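Local structure of FACT-Spt16 (Cicer arietinum, 5CE6) at residues A[405-410]-A[428-433]. The protein is the N-terminal domain of a FACT-complex subunit, a histone chaperone module with an aminopeptidase-like fold that probably binds histones H3-H4. Numbering follows the deposited sequence.
Sequences NVSLGF and LLADTI. With ACT (acetate ion), chain C.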
ATOM      1  N   ASN A 405       3.342   1.345  -6.967  1.00  8.65           N
ATOM      2  CA  ASN A 405       3.606   2.726  -6.578  1.00  7.58           C
ATOM      3  C   ASN A 405       5.086   2.923  -6.837  1.00  8.96           C
ATOM      4  O   ASN A 405       5.914   2.470  -6.052  1.00  9.40           O
ATOM      5  CB  ASN A 405       3.272   2.908  -5.074  1.00  8.35           C
ATOM      6  CG  ASN A 405       3.711   4.265  -4.518  1.00  6.66           C
ATOM      7  OD1 ASN A 405       3.884   5.230  -5.263  1.00 11.29           O
ATOM      8  ND2 ASN A 405       3.867   4.341  -3.193  1.00 10.87           N
ATOM      9  N   VAL A 406       5.418   3.508  -7.992  1.00 11.05           N
ATOM     10  CA  VAL A 406       6.794   3.774  -8.361  1.00  7.25           C
ATOM     11  C   VAL A 406       7.153   5.126  -7.783  1.00  9.42           C
ATOM     12  O   VAL A 406       6.755   6.165  -8.304  1.00 10.65           O
ATOM     13  CB  VAL A 406       6.991   3.775  -9.887  1.00  8.98           C
ATOM     14  CG1 VAL A 406       8.444   4.071 -10.245  1.00 12.99           C
ATOM     15  CG2 VAL A 406       6.562   2.429 -10.472  1.00 10.60           C
ATOM     16  N   SER A 407       7.917   5.089  -6.696  1.00  9.32           N
ATOM     17  CA  SER A 407       8.160   6.263  -5.872  1.00  7.07           C
ATOM     18  C   SER A 407       9.661   6.315  -5.655  1.00  7.40           C
ATOM     19  O   SER A 407      10.242   5.433  -5.022  1.00  9.87           O
ATOM     20  CB  SER A 407       7.395   6.128  -4.542  1.00 11.14           C
ATOM     21  OG  SER A 407       7.641   7.223  -3.652  1.00 10.36           O
ATOM     22  N   LEU A 408      10.287   7.333  -6.234  1.00  8.16           N
ATOM     23  CA  LEU A 408      11.734   7.413  -6.276  1.00 10.56           C
ATOM     24  C   LEU A 408      12.176   8.818  -5.870  1.00  9.24           C
ATOM     25  O   LEU A 408      11.560   9.818  -6.274  1.00  9.82           O
ATOM     26  CB  LEU A 408      12.211   7.100  -7.702  1.00  8.43           C
ATOM     27  CG  LEU A 408      13.725   7.016  -7.896  1.00 11.05           C
ATOM     28  CD1 LEU A 408      14.279   5.774  -7.218  1.00 13.37           C
ATOM     29  CD2 LEU A 408      14.079   7.028  -9.384  1.00 11.56           C
ATOM     30  N   GLY A 409      13.219   8.901  -5.051  1.00  9.25           N
ATOM     31  CA  GLY A 409      13.662  10.196  -4.583  1.00  9.92           C
ATOM     32  C   GLY A 409      15.155  10.377  -4.449  1.00 10.47           C
ATOM     33  O   GLY A 409      15.942   9.437  -4.600  1.00 10.68           O
ATOM     34  N   PHE A 410      15.548  11.617  -4.180  1.00 12.84           N
ATOM     35  CA  PHE A 410      16.905  11.924  -3.762  1.00 11.70           C
ATOM     36  C   PHE A 410      16.811  12.444  -2.346  1.00 12.03           C
ATOM     37  O   PHE A 410      16.008  13.342  -2.077  1.00 12.38           O
ATOM     38  CB  PHE A 410      17.515  13.011  -4.643  1.00 11.44           C
ATOM     39  CG  PHE A 410      18.136  12.503  -5.909  1.00 13.77           C
ATOM     40  CD1 PHE A 410      19.151  11.559  -5.869  1.00 12.13           C
ATOM     41  CD2 PHE A 410      17.712  12.989  -7.147  1.00 13.22           C
ATOM     42  CE1 PHE A 410      19.746  11.104  -7.054  1.00 15.03           C
ATOM     43  CE2 PHE A 410      18.291  12.547  -8.330  1.00 12.04           C
ATOM     44  CZ  PHE A 410      19.303  11.596  -8.290  1.00 15.87           C
ATOM     45  N   LEU A 428      11.253  14.163  -4.677  1.00  8.76           N
ATOM     46  CA  LEU A 428      10.446  12.940  -4.737  1.00  8.28           C
ATOM     47  C   LEU A 428       9.478  12.945  -5.910  1.00  8.16           C
ATOM     48  O   LEU A 428       8.789  13.948  -6.164  1.00  9.18           O
ATOM     49  CB  LEU A 428       9.675  12.776  -3.421  1.00  9.31           C
ATOM     50  CG  LEU A 428       8.767  11.546  -3.350  1.00 11.56           C
ATOM     51  CD1 LEU A 428       9.610  10.279  -3.353  1.00 10.74           C
ATOM     52  CD2 LEU A 428       7.929  11.629  -2.082  1.00 10.36           C
ATOM     53  N   LEU A 429       9.423  11.823  -6.627  1.00  8.81           N
ATOM     54  CA  LEU A 429       8.435  11.614  -7.676  1.00  7.92           C
ATOM     55  C   LEU A 429       7.770  10.267  -7.458  1.00  9.54           C
ATOM     56  O   LEU A 429       8.451   9.264  -7.246  1.00  9.34           O
ATOM     57  CB  LEU A 429       9.086  11.639  -9.063  1.00  8.32           C
ATOM     58  CG  LEU A 429       9.466  13.009  -9.611  1.00 10.37           C
ATOM     59  CD1 LEU A 429      10.212  12.839 -10.929  1.00  9.40           C
ATOM     60  CD2 LEU A 429       8.209  13.836  -9.832  1.00 10.53           C
ATOM     61  N   ALA A 430       6.445  10.234  -7.511  1.00  7.76           N
ATOM     62  CA  ALA A 430       5.739   8.956  -7.422  1.00  7.31           C
ATOM     63  C   ALA A 430       4.565   8.916  -8.366  1.00  8.47           C
ATOM     64  O   ALA A 430       3.855   9.911  -8.538  1.00  7.53           O
ATOM     65  CB  ALA A 430       5.271   8.667  -5.991  1.00  6.89           C
ATOM     66  N   ASP A 431       4.362   7.746  -8.963  1.00  9.80           N
ATOM     67  CA  ASP A 431       3.157   7.483  -9.743  1.00  7.45           C
ATOM     68  C   ASP A 431       2.632   6.085  -9.493  1.00  8.20           C
ATOM     69  O   ASP A 431       3.370   5.215  -9.032  1.00 11.33           O
ATOM     70  CB  ASP A 431       3.444   7.622 -11.237  1.00  8.16           C
ATOM     71  CG  ASP A 431       3.574   9.059 -11.675  1.00  9.69           C
ATOM     72  OD1 ASP A 431       2.531   9.707 -11.904  1.00 11.35           O
ATOM     73  OD2 ASP A 431       4.709   9.540 -11.779  1.00 14.17           O
ATOM     74  N   THR A 432       1.363   5.861  -9.846  1.00  7.49           N
ATOM     75  CA  THR A 432       0.771   4.515  -9.773  1.00  9.17           C
ATOM     76  C   THR A 432       0.716   3.950 -11.178  1.00  9.69           C
ATOM     77  O   THR A 432       0.233   4.607 -12.102  1.00  9.61           O
ATOM     78  CB  THR A 432      -0.629   4.538  -9.166  1.00 12.15           C
ATOM     79  OG1 THR A 432      -0.546   5.134  -7.872  1.00  9.36           O
ATOM     80  CG2 THR A 432      -1.174   3.124  -9.015  1.00 11.22           C
ATOM     81  N   ILE A 433       1.260   2.752 -11.362  1.00  8.13           N
ATOM     82  CA  ILE A 433       1.283   2.177 -12.713  1.00 12.35           C
ATOM     83  C   ILE A 433       0.657   0.788 -12.723  1.00  9.28           C
ATOM     84  O   ILE A 433       0.738   0.059 -11.730  1.00 11.41           O
ATOM     85  CB  ILE A 433       2.698   2.136 -13.308  1.00 19.56           C
ATOM     86  CG1 ILE A 433       3.530   1.037 -12.662  1.00 17.81           C
ATOM     87  CG2 ILE A 433       3.402   3.506 -13.194  1.00 18.50           C
ATOM     88  CD1 ILE A 433       4.855   0.831 -13.372  1.00 26.63           C
TER
HETATM   89  C   ACT C 502      10.471   5.433  -1.412  1.00 37.51           C
HETATM   90  O   ACT C 502      10.513   4.556  -2.315  1.00 23.10           O
HETATM   91  OXT ACT C 502       9.980   6.549  -1.726  1.00 38.85           O
HETATM   92  CH3 ACT C 502      10.956   5.152  -0.018  1.00 31.06           C
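S407 and A430 face each other at a non-hydrogen-bonded pair of the antiparallel beta hairpin that strands 403-414 and 424-435 form in the metallopeptidase M24-like (pita-bread) domain. Their CB atoms meet at 3.6 Å. With OG anti to the backbone N (chi1 177°), the S407 hydroxyl lies alongside CD1 of L428. The same OG is 3.1 Å from OXT of an acetate ion, probably from the crystallisation liquor. CD1 of L428 reaches over the 405-410 strand, 3.5 Å from O of L408. At the other end of this face, OD1 of N405, which takes a hydrogen bond from ND2 of N312, sits 3.8 Å from A430 CB. On the reverse face V406, L408 and L429 pack on helix 323-342. Here the V406 and I433 side chains cross at a slant, CG2 of V406 3.7 Å from CD1 of I433, and V339 and L343 add to the apolar cluster. The D431 carboxylate has two partners on each oxygen: OD1 pairs with R315 and T444, OD2 with K449 and Q336. Four backbone hydrogen bonds tie the strands together, the straightest running from N of L429 to O of L408 at 3.0 Å, with 171° at the hydrogen.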